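PDB 5D5G: tuber agglutinin from Colocasia esculenta, which binds mannose as a lectin, agglutinates rabbit erythrocytes and has insecticidal activity against cotton aphids and other hemipteran insects. Local coordinates for residues A[42-45]-A[46-49]. Residues are numbered along the deposited sequence; the frame is centred on the assembly and turned at random.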
loop_
_atom_site.group_PDB
_atom_site.type_symbol
_atom_site.label_atom_id
_atom_site.label_comp_id
_atom_site.label_asym_id
_atom_site.label_seq_id
_atom_site.Cartn_x
_atom_site.Cartn_y
_atom_site.Cartn_z
ATOM N N SER A 42 -3.664 -16.364 11.906
ATOM C CA SER A 42 -5.010 -16.148 12.423
ATOM C C SER A 42 -5.432 -17.217 13.424
ATOM O O SER A 42 -6.411 -17.041 14.151
ATOM C CB SER A 42 -6.014 -16.126 11.273
ATOM O OG SER A 42 -6.244 -17.433 10.784
ATOM N N ASN A 43 -4.693 -18.321 13.449
ATOM C CA ASN A 43 -5.006 -19.476 14.299
ATOM C C ASN A 43 -6.454 -19.958 14.171
ATOM O O ASN A 43 -7.104 -20.318 15.154
ATOM C CB ASN A 43 -4.630 -19.213 15.760
ATOM C CG ASN A 43 -4.578 -20.485 16.587
ATOM O OD1 ASN A 43 -4.220 -21.556 16.087
ATOM N ND2 ASN A 43 -4.943 -20.374 17.856
ATOM N N THR A 44 -6.946 -19.957 12.941
ATOM C CA THR A 44 -8.265 -20.475 12.652
ATOM C C THR A 44 -8.158 -21.739 11.812
ATOM O O THR A 44 -8.861 -21.893 10.807
ATOM C CB THR A 44 -9.081 -19.454 11.889
ATOM O OG1 THR A 44 -8.372 -19.105 10.694
ATOM C CG2 THR A 44 -9.280 -18.218 12.737
ATOM N N ALA A 45 -7.269 -22.638 12.229
ATOM C CA ALA A 45 -7.078 -23.913 11.535
ATOM C C ALA A 45 -8.215 -24.891 11.833
ATOM O O ALA A 45 -8.582 -25.103 12.993
ATOM C CB ALA A 45 -5.729 -24.526 11.899
ATOM N N ASN A 46 -8.769 -25.468 10.770
ATOM C CA ASN A 46 -9.903 -26.387 10.845
ATOM C C ASN A 46 -11.216 -25.687 11.175
ATOM O O ASN A 46 -12.272 -26.294 11.120
ATOM C CB ASN A 46 -9.653 -27.552 11.826
ATOM C CG ASN A 46 -8.400 -28.360 11.491
ATOM O OD1 ASN A 46 -7.484 -28.473 12.314
ATOM N ND2 ASN A 46 -8.366 -28.945 10.291
ATOM N N LYS A 47 -11.153 -24.399 11.495
ATOM C CA LYS A 47 -12.353 -23.638 11.836
ATOM C C LYS A 47 -13.264 -23.336 10.641
ATOM O O LYS A 47 -13.969 -22.322 10.637
ATOM C CB LYS A 47 -11.983 -22.318 12.524
ATOM C CG LYS A 47 -11.164 -22.442 13.801
ATOM C CD LYS A 47 -11.181 -21.116 14.564
ATOM C CE LYS A 47 -10.092 -21.029 15.629
ATOM N NZ LYS A 47 -10.289 -21.966 16.768
ATOM N N GLY A 48 -13.255 -24.203 9.630
ATOM C CA GLY A 48 -14.085 -23.998 8.453
ATOM C C GLY A 48 -13.364 -24.253 7.139
ATOM O O GLY A 48 -12.207 -24.678 7.126
ATOM N N ARG A 49 -14.045 -23.989 6.027
ATOM C CA ARG A 49 -13.478 -24.276 4.717
ATOM C C ARG A 49 -14.041 -23.381 3.620
ATOM O O ARG A 49 -15.058 -22.711 3.804
ATOM C CB ARG A 49 -13.688 -25.754 4.352
#
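N46 follows A45 at the corner of a type II beta turn spanning T44 to K47, whose end CA atoms lie 5.2 Å apart. Its positive phi of 73° fits the third position of such a turn, where asparagine is common, and its backbone also hydrogen-bonds to D30. K47 completes the turn: its N donates a weak bond to T44 O, at 3.5 Å. The K47 chain then doubles back along the preceding residues. With chi1 at -58°, K47 CG points away from its own carbonyl carbon, and the methylenes extend across T44 at about a right angle to that side chain. K47 CD lies 3.8 Å from T44 CB. Farther out, K47 CE comes to 3.1 Å from N43 O. T44 is buried; its OG1 hydrogen-bonds to C31 O and its side chain also touches W72. K47 also reaches V71 of strand 70-73. At the backbone angles of G48 a CB would collide with the carbonyl O of K47, which glycine avoids; G48 N makes a weak 2.7 Å bond to N46 O. The turn belongs to the loop joining strands 40-41 and 52-55 in the beta-prism II fold of bulb-type lectins, with A45 packed against D30, which probably contributes to the mannose site.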